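Local coordinates for GTPase activator-like protein (PDB 6SSH), which is the GTPase-activating domain of a TSC2-type protein and probably stimulates GTP hydrolysis by a small GTPase, at residues L21-Y30 / F76-T84; G100-W108 / A191-A202. All blocks are in the same frame, centred on the assembly; numbering follows the deposited sequence. Where two conformers were deposited one is given.

Interaction 1 of 2, residues L21-Y30 / F76-T84. With EDO (1,2-ethanediol), chain E; EDO (1,2-ethanediol), chain B.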
ATOM      1  N   LEU A  21      -3.972 -11.424   0.851  1.00 12.01           N
ATOM      2  CA  LEU A  21      -2.548 -11.424   1.179  1.00 10.74           C
ATOM      3  C   LEU A  21      -1.835 -12.464   0.338  1.00 12.74           C
ATOM      4  O   LEU A  21      -0.645 -12.280   0.071  1.00 12.15           O
ATOM      5  CB  LEU A  21      -2.365 -11.708   2.667  1.00 11.92           C
ATOM      6  CG  LEU A  21      -2.827 -10.592   3.632  1.00 12.05           C
ATOM      7  CD1 LEU A  21      -2.685 -11.073   5.084  1.00 14.04           C
ATOM      8  CD2 LEU A  21      -2.066  -9.296   3.421  1.00 13.80           C
ATOM      9  N   ALA A  22      -2.485 -13.516  -0.054  1.00 11.81           N
ATOM     10  CA  ALA A  22      -1.843 -14.561  -0.850  1.00 11.15           C
ATOM     11  C   ALA A  22      -1.410 -14.069  -2.235  1.00 11.99           C
ATOM     12  O   ALA A  22      -0.596 -14.718  -2.891  1.00 12.81           O
ATOM     13  CB  ALA A  22      -2.736 -15.767  -0.970  1.00 12.56           C
ATOM     14  N   ASN A  23      -1.984 -12.980  -2.743  1.00 10.79           N
ATOM     15  CA  ASN A  23      -1.656 -12.532  -4.079  1.00 11.56           C
ATOM     16  C   ASN A  23      -0.170 -12.249  -4.225  1.00 11.00           C
ATOM     17  O   ASN A  23       0.452 -11.704  -3.323  1.00 12.16           O
ATOM     18  CB  ASN A  23      -2.426 -11.250  -4.438  1.00 10.62           C
ATOM     19  CG  ASN A  23      -3.917 -11.440  -4.437  1.00 12.77           C
ATOM     20  OD1 ASN A  23      -4.436 -12.512  -4.702  1.00 14.18           O
ATOM     21  ND2 ASN A  23      -4.647 -10.363  -4.212  1.00 11.84           N
ATOM     22  N   THR A  24       0.375 -12.644  -5.395  1.00 14.35           N
ATOM     23  CA  THR A  24       1.778 -12.402  -5.687  1.00 13.47           C
ATOM     24  C   THR A  24       2.025 -11.563  -6.927  1.00 13.48           C
ATOM     25  O   THR A  24       3.147 -11.419  -7.376  1.00 14.41           O
ATOM     26  CB  THR A  24       2.577 -13.641  -5.850  1.00 17.95           C
ATOM     27  OG1 THR A  24       1.956 -14.377  -6.857  1.00 20.92           O
ATOM     28  CG2 THR A  24       2.637 -14.436  -4.493  1.00 24.19           C
ATOM     29  N   MET A  25       0.968 -10.952  -7.439  1.00 13.81           N
ATOM     30  CA  MET A  25       1.089  -9.973  -8.519  1.00 15.13           C
ATOM     31  C   MET A  25      -0.233  -9.253  -8.601  1.00 14.98           C
ATOM     32  O   MET A  25      -1.248  -9.670  -8.061  1.00 15.74           O
ATOM     33  CB  MET A  25       1.432 -10.693  -9.792  1.00 19.71           C
ATOM     34  CG  MET A  25       0.339 -11.512 -10.243  1.00 19.52           C
ATOM     35  SD  MET A  25       0.681 -12.346 -11.837  1.00 31.56           S
ATOM     36  CE  MET A  25       1.553 -11.057 -12.745  1.00 38.71           C
ATOM     37  N   GLY A  26      -0.194  -8.125  -9.286  1.00 14.64           N
ATOM     38  CA  GLY A  26      -1.355  -7.313  -9.568  1.00 14.98           C
ATOM     39  C   GLY A  26      -1.519  -7.061 -11.065  1.00 16.71           C
ATOM     40  O   GLY A  26      -0.936  -7.735 -11.918  1.00 16.43           O
ATOM     41  N   SER A  27      -2.297  -6.044 -11.413  1.00 15.38           N
ATOM     42  CA  SER A  27      -2.537  -5.692 -12.807  1.00 16.10           C
ATOM     43  C   SER A  27      -1.379  -4.883 -13.363  1.00 15.29           C
ATOM     44  O   SER A  27      -0.579  -4.344 -12.625  1.00 14.58           O
ATOM     45  CB  SER A  27      -3.789  -4.821 -12.896  1.00 15.73           C
ATOM     46  OG  SER A  27      -3.469  -3.579 -12.235  1.00 15.97           O
ATOM     47  N   PRO A  28      -1.332  -4.748 -14.695  1.00 18.17           N
ATOM     48  CA  PRO A  28      -0.248  -3.951 -15.280  1.00 17.54           C
ATOM     49  C   PRO A  28      -0.256  -2.514 -14.760  1.00 16.58           C
ATOM     50  O   PRO A  28       0.831  -1.979 -14.478  1.00 16.57           O
ATOM     51  CB  PRO A  28      -0.555  -4.010 -16.773  1.00 21.04           C
ATOM     52  CG  PRO A  28      -1.181  -5.426 -16.933  1.00 23.00           C
ATOM     53  CD  PRO A  28      -2.063  -5.534 -15.711  1.00 20.72           C
ATOM     54  N   ASP A  29      -1.415  -1.888 -14.618  1.00 16.29           N
ATOM     55  CA  ASP A  29      -1.432  -0.504 -14.119  1.00 16.74           C
ATOM     56  C   ASP A  29      -0.959  -0.432 -12.674  1.00 15.11           C
ATOM     57  O   ASP A  29      -0.248   0.515 -12.284  1.00 15.15           O
ATOM     58  CB  ASP A  29      -2.838   0.097 -14.223  1.00 17.14           C
ATOM     59  CG  ASP A  29      -3.236   0.472 -15.625  1.00 19.66           C
ATOM     60  OD1 ASP A  29      -2.366   0.645 -16.509  1.00 18.91           O
ATOM     61  OD2 ASP A  29      -4.459   0.600 -15.806  1.00 21.56           O
ATOM     62  N   TYR A  30      -1.307  -1.429 -11.871  1.00 13.68           N
ATOM     63  CA  TYR A  30      -0.808  -1.500 -10.507  1.00 12.97           C
ATOM     64  C   TYR A  30       0.710  -1.595 -10.445  1.00 12.57           C
ATOM     65  O   TYR A  30       1.384  -0.889  -9.683  1.00 12.62           O
ATOM     66  CB  TYR A  30      -1.449  -2.713  -9.798  1.00 13.44           C
ATOM     67  CG  TYR A  30      -0.733  -3.155  -8.537  1.00 11.27           C
ATOM     68  CD1 TYR A  30      -0.885  -2.520  -7.325  1.00 11.06           C
ATOM     69  CD2 TYR A  30       0.110  -4.254  -8.573  1.00 12.21           C
ATOM     70  CE1 TYR A  30      -0.248  -2.964  -6.188  1.00 10.93           C
ATOM     71  CE2 TYR A  30       0.730  -4.702  -7.453  1.00 11.74           C
ATOM     72  CZ  TYR A  30       0.569  -4.087  -6.258  1.00  9.70           C
ATOM     73  OH  TYR A  30       1.198  -4.521  -5.116  1.00 10.34           O
ATOM     74  N   PHE A  76       8.060   0.826   1.534  1.00  9.63           N
ATOM     75  CA  PHE A  76       6.732   0.238   1.296  1.00  7.79           C
ATOM     76  C   PHE A  76       6.779  -1.256   1.610  1.00  9.95           C
ATOM     77  O   PHE A  76       7.797  -1.947   1.373  1.00 11.01           O
ATOM     78  CB  PHE A  76       6.276   0.493  -0.139  1.00  8.89           C
ATOM     79  CG  PHE A  76       6.037   1.972  -0.404  1.00  9.22           C
ATOM     80  CD1 PHE A  76       7.016   2.722  -1.026  1.00 10.23           C
ATOM     81  CD2 PHE A  76       4.890   2.607   0.086  1.00 10.05           C
ATOM     82  CE1 PHE A  76       6.824   4.099  -1.241  1.00 11.14           C
ATOM     83  CE2 PHE A  76       4.699   3.961  -0.140  1.00 11.22           C
ATOM     84  CZ  PHE A  76       5.687   4.685  -0.786  1.00 11.01           C
ATOM     85  N   HIS A  77       5.678  -1.725   2.180  1.00  8.60           N
ATOM     86  CA  HIS A  77       5.493  -3.147   2.494  1.00  8.17           C
ATOM     87  C   HIS A  77       4.485  -3.668   1.512  1.00  8.38           C
ATOM     88  O   HIS A  77       3.277  -3.516   1.715  1.00  8.83           O
ATOM     89  CB  HIS A  77       5.008  -3.376   3.903  1.00  7.65           C
ATOM     90  CG  HIS A  77       5.950  -2.951   4.967  1.00  8.63           C
ATOM     91  ND1 HIS A  77       5.511  -2.591   6.224  1.00  9.27           N
ATOM     92  CD2 HIS A  77       7.310  -2.980   5.026  1.00 11.09           C
ATOM     93  CE1 HIS A  77       6.564  -2.382   7.005  1.00 10.19           C
ATOM     94  NE2 HIS A  77       7.676  -2.620   6.298  1.00 10.86           N
ATOM     95  N   VAL A  78       4.944  -4.206   0.401  1.00  8.77           N
ATOM     96  CA  VAL A  78       4.111  -4.503  -0.767  1.00  8.16           C
ATOM     97  C   VAL A  78       3.766  -6.006  -0.709  1.00  8.53           C
ATOM     98  O   VAL A  78       4.631  -6.840  -0.940  1.00  8.65           O
ATOM     99  CB  VAL A  78       4.799  -4.175  -2.068  1.00  8.64           C
ATOM    100  CG1 VAL A  78       3.856  -4.400  -3.229  1.00 10.12           C
ATOM    101  CG2 VAL A  78       5.308  -2.689  -2.037  1.00  9.36           C
ATOM    102  N   THR A  79       2.542  -6.346  -0.400  1.00  8.60           N
ATOM    103  CA  THR A  79       2.213  -7.760  -0.146  1.00  8.75           C
ATOM    104  C   THR A  79       2.460  -8.591  -1.385  1.00  8.69           C
ATOM    105  O   THR A  79       2.880  -9.730  -1.240  1.00  9.23           O
ATOM    106  CB  THR A  79       0.826  -7.918   0.463  1.00  9.82           C
ATOM    107  OG1 THR A  79      -0.149  -7.327  -0.403  1.00 11.21           O
ATOM    108  CG2 THR A  79       0.773  -7.280   1.840  1.00 10.68           C
ATOM    109  N   THR A  80       2.275  -8.087  -2.600  1.00  8.45           N
ATOM    110  CA  THR A  80       2.520  -8.853  -3.804  1.00  8.87           C
ATOM    111  C   THR A  80       4.046  -9.097  -4.021  1.00  9.16           C
ATOM    112  O   THR A  80       4.398  -9.980  -4.807  1.00 10.73           O
ATOM    113  CB  THR A  80       1.937  -8.246  -5.059  1.00  9.73           C
ATOM    114  OG1 THR A  80       2.437  -6.891  -5.206  1.00 10.67           O
ATOM    115  CG2 THR A  80       0.390  -8.214  -5.024  1.00 11.26           C
ATOM    116  N   GLN A  81       4.917  -8.320  -3.359  1.00  9.26           N
ATOM    117  CA  GLN A  81       6.391  -8.566  -3.418  1.00 10.59           C
ATOM    118  C   GLN A  81       6.819  -9.699  -2.496  1.00 10.83           C
ATOM    119  O   GLN A  81       7.981 -10.131  -2.537  1.00 10.84           O
ATOM    120  CB  GLN A  81       7.167  -7.280  -3.069  1.00 10.03           C
ATOM    121  CG  GLN A  81       7.083  -6.190  -4.116  1.00 10.39           C
ATOM    122  CD  GLN A  81       7.723  -6.513  -5.447  1.00 11.01           C
ATOM    123  OE1 GLN A  81       7.147  -6.360  -6.478  1.00 11.86           O
ATOM    124  NE2 GLN A  81       8.969  -6.999  -5.420  1.00 12.82           N
ATOM    125  N   MET A  82       5.953 -10.086  -1.573  1.00  9.09           N
ATOM    126  CA  MET A  82       6.277 -11.048  -0.522  1.00  8.48           C
ATOM    127  C   MET A  82       5.877 -12.434  -0.974  1.00 10.02           C
ATOM    128  O   MET A  82       4.814 -12.611  -1.549  1.00 11.41           O
ATOM    129  CB  MET A  82       5.559 -10.685   0.770  1.00  8.50           C
ATOM    130  CG  MET A  82       5.879  -9.275   1.281  1.00  9.17           C
ATOM    131  SD  MET A  82       4.786  -8.862   2.638  1.00  9.39           S
ATOM    132  CE  MET A  82       5.192  -7.094   2.877  1.00  9.84           C
ATOM    133  N   PRO A  83       6.714 -13.452  -0.697  1.00  9.97           N
ATOM    134  CA  PRO A  83       6.379 -14.809  -1.162  1.00 12.31           C
ATOM    135  C   PRO A  83       5.157 -15.365  -0.439  1.00  9.96           C
ATOM    136  O   PRO A  83       4.900 -15.083   0.715  1.00 11.08           O
ATOM    137  CB  PRO A  83       7.636 -15.632  -0.818  1.00 11.92           C
ATOM    138  CG  PRO A  83       8.388 -14.824   0.107  1.00 16.66           C
ATOM    139  CD  PRO A  83       8.005 -13.392   0.037  1.00 11.10           C
ATOM    140  N   THR A  84       4.414 -16.164  -1.215  1.00 10.84           N
ATOM    141  CA  THR A  84       3.291 -16.920  -0.672  1.00 10.73           C
ATOM    142  C   THR A  84       3.640 -18.392  -0.681  1.00 11.32           C
ATOM    143  O   THR A  84       4.060 -18.933  -1.721  1.00 13.52           O
ATOM    144  CB  THR A  84       2.063 -16.693  -1.550  1.00 11.53           C
ATOM    145  OG1 THR A  84       1.689 -15.302  -1.505  1.00 12.17           O
ATOM    146  CG2 THR A  84       0.889 -17.507  -1.147  1.00 13.57           C
TER
HETATM  147  C1  EDO E 304       9.009  -6.695  -9.661  1.00 36.58           C
HETATM  148  O1  EDO E 304       8.039  -5.918  -8.903  1.00 31.32           O
HETATM  149  C2  EDO E 304      10.361  -7.039  -8.997  1.00 30.76           C
HETATM  150  O2  EDO E 304      10.243  -7.839  -7.809  1.00 21.09           O
HETATM  151  C1  EDO B 301      10.056 -11.678  -4.935  1.00 16.72           C
HETATM  152  O1  EDO B 301      11.265 -12.215  -4.334  1.00 17.28           O
HETATM  153  C2  EDO B 301      10.169 -10.176  -5.157  1.00 15.65           C
HETATM  154  O2  EDO B 301      10.290  -9.469  -3.938  1.00 12.27           O
HETATM  155  O   HOH W   1       0.393  -5.743  -2.803  1.00 11.12           O
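The backbones of T24 and T80 pass with their CA atoms 4.1 Å apart, where the connection into helix 28-37 runs against the 3-10 turn 79-81 that ends strand 73-78, one of the inner strands of the GAP domain's mixed sheet. N23 O meets the CA-H of T80 there in a nearly straight CH...O contact, 165° at the hydrogen. T80 has the most surface buried in this contact, and its two branches do different work. CG2 lies against the backbone of M25, 3.7 Å from M25 N, while OG1, set between backbone N and carbonyl carbon (chi1 56°), hydrogen-bonds Y30 OH at 2.7 Å, meeting the ring at its edge and in its plane. The phenol oxygen also binds a water, 2.7 Å away, which hydrogen-bonds T79 OG1 and accepts from T80 N; the hydroxyl is thus tied to the start of the 3-10 segment both directly and through water. Y30 OH also packs 3.3 Å from V78 CG1. At the far end T84 OG1 donates to A22 O (2.7 Å), coming in from above the carbonyl plane, 47° out of it, and T24 CG2 rests on the same hydroxyl. S27 is the N-cap of helix 28-37, its OG accepting from Y30 N in the first turn, which carries the tyrosine. L21 CD2 touches T79 CG2. K95 of helix 93-99 binds L21 O, M82 O and T84 OG1, tying both segments to that helix, while strand 2-10 packs its Y9 on T80 and helix 28-37 lays L34 on V78.

Interaction 2 of 2, residues G100-W108 / A191-A202; sequences GNDFVNIVW and ALNASVFSLVWA
F103, the last loop residue before strand 104-109, and V104, the first residue of that strand, carry most of this contact, and S198 is the helix residue that meets both. The strand runs nearly antiparallel to helix 191-201, at 152°, with the axes 8.8 Å apart. F103 CB sits 3.5 Å from S198 CB. The F103 ring runs on past S198 toward L199 and A202, with L199 CD2 at its edge, 4.0 Å from CE2, and A202 CB approaching CZ obliquely at 3.8 Å. Y126 stacks on the same ring from outside the two segments.

V104 spreads its methyls along the preceding turn. With CG1 anti to the backbone N (chi1 -178°), CG2 is left to press on the helix backbone, 3.6 Å from S195 N and 3.7 Å from A194 CB. CG1 reaches A191, whose CB also meets I106 CD1 at 4.4 Å. The small side chains of A191, A194 and S198 are consistent with so near an approach of the axes.

The hydroxyl of S198 turns back along its own helix and donates to A194 O (2.8 Å), which accepts from S198 N as well, the two donors arriving from opposite faces of the carbonyl plane. No hydrogen bond crosses between the segments: the helix is held to the sheet here by apolar and van der Waals contact, with the S198 hydroxyl spent on its own helix.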
ATOM      1  N   GLY A 100      -0.330  -5.257   9.255  1.00 10.05           N
ATOM      2  CA  GLY A 100      -1.097  -5.131  10.488  1.00  9.89           C
ATOM      3  C   GLY A 100      -0.446  -4.245  11.504  1.00 10.85           C
ATOM      4  O   GLY A 100      -1.108  -3.770  12.430  1.00 14.89           O
ATOM      5  N   ASN A 101       0.841  -3.943  11.316  1.00 11.18           N
ATOM      6  CA  ASN A 101       1.586  -3.056  12.210  1.00 12.28           C
ATOM      7  C   ASN A 101       1.896  -1.710  11.559  1.00 13.07           C
ATOM      8  O   ASN A 101       2.655  -0.949  12.137  1.00 13.82           O
ATOM      9  CB  ASN A 101       2.844  -3.765  12.717  1.00 13.92           C
ATOM     10  CG  ASN A 101       2.494  -4.745  13.786  1.00 14.71           C
ATOM     11  OD1 ASN A 101       2.038  -4.394  14.879  1.00 17.18           O
ATOM     12  ND2 ASN A 101       2.627  -6.026  13.445  1.00 14.56           N
ATOM     13  N   ASP A 102       1.331  -1.472  10.372  1.00 11.21           N
ATOM     14  CA  ASP A 102       1.508  -0.191   9.669  1.00 10.80           C
ATOM     15  C   ASP A 102       0.292   0.654   9.902  1.00 12.70           C
ATOM     16  O   ASP A 102      -0.843   0.260   9.641  1.00 13.22           O
ATOM     17  CB  ASP A 102       1.674  -0.456   8.207  1.00 11.23           C
ATOM     18  CG  ASP A 102       3.008  -1.132   7.845  1.00  9.97           C
ATOM     19  OD1 ASP A 102       3.945  -1.060   8.647  1.00 11.25           O
ATOM     20  OD2 ASP A 102       3.073  -1.669   6.710  1.00 10.86           O
ATOM     21  N   PHE A 103       0.521   1.878  10.358  1.00 12.45           N
ATOM     22  CA  PHE A 103      -0.589   2.796  10.611  1.00 12.96           C
ATOM     23  C   PHE A 103      -1.332   3.083   9.304  1.00 10.71           C
ATOM     24  O   PHE A 103      -2.552   3.277   9.310  1.00 11.73           O
ATOM     25  CB  PHE A 103      -0.078   4.093  11.257  1.00 14.33           C
ATOM     26  CG  PHE A 103       0.480   3.932  12.664  1.00 15.78           C
ATOM     27  CD1 PHE A 103      -0.061   3.034  13.567  1.00 24.10           C
ATOM     28  CD2 PHE A 103       1.558   4.735  13.069  1.00 17.67           C
ATOM     29  CE1 PHE A 103       0.478   2.933  14.890  1.00 28.29           C
ATOM     30  CE2 PHE A 103       2.060   4.684  14.371  1.00 19.15           C
ATOM     31  CZ  PHE A 103       1.543   3.753  15.265  1.00 26.35           C
ATOM     32  N   VAL A 104      -0.606   3.235   8.221  1.00 10.64           N
ATOM     33  CA  VAL A 104      -1.111   3.635   6.913  1.00 10.55           C
ATOM     34  C   VAL A 104      -0.883   2.516   5.912  1.00 11.01           C
ATOM     35  O   VAL A 104       0.232   1.993   5.825  1.00 10.19           O
ATOM     36  CB  VAL A 104      -0.376   4.904   6.428  1.00 12.45           C
ATOM     37  CG1 VAL A 104      -0.924   5.346   5.107  1.00 12.09           C
ATOM     38  CG2 VAL A 104      -0.498   6.008   7.500  1.00 13.21           C
ATOM     39  N   ASN A 105      -1.930   2.187   5.137  1.00  9.72           N
ATOM     40  CA  ASN A 105      -1.876   1.214   4.059  1.00  9.45           C
ATOM     41  C   ASN A 105      -2.544   1.746   2.823  1.00 10.44           C
ATOM     42  O   ASN A 105      -3.636   2.308   2.928  1.00 11.52           O
ATOM     43  CB  ASN A 105      -2.536  -0.139   4.489  1.00  9.69           C
ATOM     44  CG  ASN A 105      -1.702  -0.902   5.467  1.00 11.71           C
ATOM     45  OD1 ASN A 105      -0.705  -1.494   5.087  1.00 12.64           O
ATOM     46  ND2 ASN A 105      -2.057  -0.878   6.685  1.00 12.18           N
ATOM     47  N   ILE A 106      -1.914   1.559   1.715  1.00  9.76           N
ATOM     48  CA  ILE A 106      -2.433   1.842   0.380  1.00  9.55           C
ATOM     49  C   ILE A 106      -3.096   0.597  -0.130  1.00  9.91           C
ATOM     50  O   ILE A 106      -2.465  -0.514  -0.069  1.00 11.14           O
ATOM     51  CB  ILE A 106      -1.313   2.292  -0.550  1.00  9.84           C
ATOM     52  CG1 ILE A 106      -0.684   3.570  -0.020  1.00 10.99           C
ATOM     53  CG2 ILE A 106      -1.803   2.433  -1.996  1.00 11.05           C
ATOM     54  CD1 ILE A 106       0.676   3.875  -0.617  1.00 11.58           C
ATOM     55  N   VAL A 107      -4.322   0.662  -0.635  1.00  9.93           N
ATOM     56  CA  VAL A 107      -5.061  -0.467  -1.133  1.00 10.80           C
ATOM     57  C   VAL A 107      -5.392  -0.271  -2.595  1.00 11.93           C
ATOM     58  O   VAL A 107      -6.019   0.764  -2.939  1.00 12.50           O
ATOM     59  CB  VAL A 107      -6.374  -0.634  -0.343  1.00 11.39           C
ATOM     60  CG1 VAL A 107      -7.217  -1.791  -0.877  1.00 15.86           C
ATOM     61  CG2 VAL A 107      -6.085  -0.880   1.128  1.00 13.17           C
ATOM     62  N   TRP A 108      -4.952  -1.119  -3.481  1.00 11.58           N
ATOM     63  CA  TRP A 108      -5.328  -1.082  -4.893  1.00 10.87           C
ATOM     64  C   TRP A 108      -6.513  -2.017  -5.037  1.00 11.96           C
ATOM     65  O   TRP A 108      -6.372  -3.243  -5.035  1.00 12.69           O
ATOM     66  CB  TRP A 108      -4.153  -1.467  -5.780  1.00 11.30           C
ATOM     67  CG  TRP A 108      -4.505  -1.263  -7.241  1.00 10.45           C
ATOM     68  CD1 TRP A 108      -5.388  -1.957  -7.991  1.00 11.77           C
ATOM     69  CD2 TRP A 108      -3.993  -0.204  -8.099  1.00 10.72           C
ATOM     70  NE1 TRP A 108      -5.461  -1.430  -9.280  1.00 15.18           N
ATOM     71  CE2 TRP A 108      -4.580  -0.372  -9.356  1.00 12.49           C
ATOM     72  CE3 TRP A 108      -3.062   0.798  -7.923  1.00 12.72           C
ATOM     73  CZ2 TRP A 108      -4.297   0.484 -10.442  1.00 12.76           C
ATOM     74  CZ3 TRP A 108      -2.763   1.646  -8.982  1.00 12.36           C
ATOM     75  CH2 TRP A 108      -3.391   1.481 -10.226  1.00 13.31           C
ATOM     76  N   ALA A 191       0.092   9.479   1.762  1.00 11.79           N
ATOM     77  CA  ALA A 191       0.620   8.484   2.705  1.00 11.44           C
ATOM     78  C   ALA A 191       1.566   9.146   3.680  1.00 14.23           C
ATOM     79  O   ALA A 191       1.553   8.832   4.904  1.00 14.06           O
ATOM     80  CB  ALA A 191       1.308   7.381   1.945  1.00 14.38           C
ATOM     81  N   LEU A 192       2.426  10.055   3.226  1.00 14.05           N
ATOM     82  CA  LEU A 192       3.322  10.753   4.123  0.52 15.48           C
ATOM     83  C   LEU A 192       2.545  11.568   5.151  1.00 15.99           C
ATOM     84  O   LEU A 192       2.821  11.536   6.339  1.00 18.35           O
ATOM     85  CB  LEU A 192       4.272  11.643   3.331  0.52 19.40           C
ATOM     86  CG  LEU A 192       5.394  12.287   4.149  0.52 21.87           C
ATOM     87  CD1 LEU A 192       6.180  11.254   4.962  0.52 22.32           C
ATOM     88  CD2 LEU A 192       6.300  13.032   3.172  0.52 24.12           C
ATOM     89  N   ASN A 193       1.566  12.351   4.715  1.00 14.63           N
ATOM     90  CA  ASN A 193       0.782  13.139   5.616  1.00 17.08           C
ATOM     91  C   ASN A 193       0.043  12.228   6.604  1.00 15.35           C
ATOM     92  O   ASN A 193       0.010  12.481   7.795  1.00 15.06           O
ATOM     93  CB  ASN A 193      -0.192  14.006   4.813  1.00 15.93           C
ATOM     94  CG  ASN A 193       0.552  15.136   4.031  1.00 24.15           C
ATOM     95  OD1 ASN A 193       1.689  15.454   4.334  1.00 25.57           O
ATOM     96  ND2 ASN A 193      -0.069  15.665   3.017  1.00 24.65           N
ATOM     97  N   ALA A 194      -0.548  11.163   6.108  1.00 13.55           N
ATOM     98  CA  ALA A 194      -1.239  10.227   6.999  1.00 13.29           C
ATOM     99  C   ALA A 194      -0.296   9.616   8.025  1.00 12.93           C
ATOM    100  O   ALA A 194      -0.708   9.380   9.175  1.00 13.07           O
ATOM    101  CB  ALA A 194      -1.892   9.129   6.183  1.00 13.77           C
ATOM    102  N   SER A 195       0.925   9.346   7.614  1.00 13.12           N
ATOM    103  CA  SER A 195       1.864   8.743   8.541  0.62 11.30           C
ATOM    104  C   SER A 195       2.248   9.725   9.638  1.00 12.72           C
ATOM    105  O   SER A 195       2.334   9.373  10.831  1.00 15.20           O
ATOM    106  CB  SER A 195       3.106   8.286   7.787  0.62 14.36           C
ATOM    107  OG  SER A 195       3.975   7.612   8.694  0.62 16.28           O
ATOM    108  N   VAL A 196       2.499  10.986   9.268  1.00 13.47           N
ATOM    109  CA  VAL A 196       2.813  12.000  10.239  1.00 13.87           C
ATOM    110  C   VAL A 196       1.671  12.155  11.236  1.00 14.96           C
ATOM    111  O   VAL A 196       1.864  12.200  12.468  1.00 16.36           O
ATOM    112  CB  VAL A 196       3.235  13.303   9.564  1.00 19.49           C
ATOM    113  CG1 VAL A 196       3.427  14.391  10.554  1.00 26.55           C
ATOM    114  CG2 VAL A 196       4.518  13.083   8.750  1.00 21.20           C
ATOM    115  N   PHE A 197       0.425  12.208  10.730  1.00 14.62           N
ATOM    116  CA  PHE A 197      -0.669  12.338  11.639  1.00 14.71           C
ATOM    117  C   PHE A 197      -0.803  11.108  12.549  1.00 13.97           C
ATOM    118  O   PHE A 197      -1.130  11.274  13.716  1.00 14.80           O
ATOM    119  CB  PHE A 197      -1.991  12.523  10.860  1.00 14.21           C
ATOM    120  CG  PHE A 197      -2.183  13.900  10.270  1.00 15.42           C
ATOM    121  CD1 PHE A 197      -1.995  15.024  10.992  1.00 16.14           C
ATOM    122  CD2 PHE A 197      -2.584  14.002   8.954  1.00 20.08           C
ATOM    123  CE1 PHE A 197      -2.214  16.322  10.417  1.00 19.56           C
ATOM    124  CE2 PHE A 197      -2.839  15.234   8.388  1.00 22.33           C
ATOM    125  CZ  PHE A 197      -2.611  16.348   9.078  1.00 21.68           C
ATOM    126  N   SER A 198      -0.556   9.932  11.986  1.00 13.03           N
ATOM    127  CA  SER A 198      -0.654   8.682  12.745  1.00 12.89           C
ATOM    128  C   SER A 198       0.308   8.629  13.899  1.00 15.49           C
ATOM    129  O   SER A 198      -0.056   8.159  14.956  1.00 15.83           O
ATOM    130  CB  SER A 198      -0.410   7.504  11.847  1.00 12.72           C
ATOM    131  OG  SER A 198      -1.483   7.305  10.928  1.00 13.96           O
ATOM    132  N   LEU A 199       1.497   9.193  13.723  1.00 13.36           N
ATOM    133  CA  LEU A 199       2.432   9.201  14.835  1.00 16.93           C
ATOM    134  C   LEU A 199       1.938   9.983  15.997  1.00 17.01           C
ATOM    135  O   LEU A 199       2.154   9.642  17.151  1.00 18.71           O
ATOM    136  CB  LEU A 199       3.795   9.690  14.366  1.00 18.62           C
ATOM    137  CG  LEU A 199       4.500   8.734  13.429  1.00 22.80           C
ATOM    138  CD1 LEU A 199       5.685   9.439  12.771  1.00 26.74           C
ATOM    139  CD2 LEU A 199       4.960   7.486  14.166  1.00 24.07           C
ATOM    140  N   VAL A 200       1.255  11.108  15.752  1.00 15.68           N
ATOM    141  CA  VAL A 200       0.639  11.862  16.826  1.00 16.96           C
ATOM    142  C   VAL A 200      -0.555  11.127  17.401  1.00 17.18           C
ATOM    143  O   VAL A 200      -0.725  11.035  18.630  1.00 18.48           O
ATOM    144  CB  VAL A 200       0.199  13.275  16.342  1.00 17.49           C
ATOM    145  CG1 VAL A 200      -0.647  14.002  17.399  1.00 18.89           C
ATOM    146  CG2 VAL A 200       1.438  14.044  15.945  1.00 18.77           C
ATOM    147  N   TRP A 201      -1.371  10.588  16.516  1.00 17.33           N
ATOM    148  CA  TRP A 201      -2.601   9.946  16.955  0.51 20.68           C
ATOM    149  C   TRP A 201      -2.296   8.693  17.821  1.00 21.94           C
ATOM    150  O   TRP A 201      -3.075   8.374  18.734  1.00 24.88           O
ATOM    151  CB  TRP A 201      -3.459   9.652  15.707  0.51 21.29           C
ATOM    152  CG  TRP A 201      -4.964   9.740  15.881  0.51 19.31           C
ATOM    153  CD1 TRP A 201      -5.710  10.856  16.048  0.51 18.96           C
ATOM    154  CD2 TRP A 201      -5.893   8.639  15.843  0.51 18.78           C
ATOM    155  NE1 TRP A 201      -7.050  10.523  16.153  0.51 20.75           N
ATOM    156  CE2 TRP A 201      -7.183   9.170  16.016  0.51 21.68           C
ATOM    157  CE3 TRP A 201      -5.756   7.253  15.674  0.51 19.04           C
ATOM    158  CZ2 TRP A 201      -8.321   8.366  16.047  0.51 23.93           C
ATOM    159  CZ3 TRP A 201      -6.881   6.465  15.707  0.51 19.68           C
ATOM    160  CH2 TRP A 201      -8.153   7.024  15.879  0.51 21.81           C
ATOM    161  N   ALA A 202      -1.177   8.058  17.597  1.00 19.34           N
ATOM    162  CA  ALA A 202      -0.779   6.854  18.368  1.00 22.49           C
ATOM    163  C   ALA A 202      -0.677   7.203  19.872  1.00 27.99           C
ATOM    164  O   ALA A 202      -0.706   6.297  20.722  1.00 31.49           O
ATOM    165  CB  ALA A 202       0.508   6.273  17.850  1.00 22.99           C
TER

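Interactions 1 and 2 have their centres 19 Å apart, on opposite sides of the chain's centre, and both reach the same mixed sheet: 76-84 takes in the end of strand 73-78 and the turn after it, and 100-108 enters strand 104-109, with strand 2-10 between them. The two also touch directly. H77 ND1 and D102 OD2 probably hydrogen-bond at 2.7 Å, and D102 also pairs with K4. Further along, Y30 CD1 packs on W108 CB at 3.8 Å and F76 CE2 on I106 CD1 at 4.1 Å. The partly polar contact of 21-30 with 76-84 is thus joined to the helix-on-sheet contact within one Rap/Ran-GAP domain.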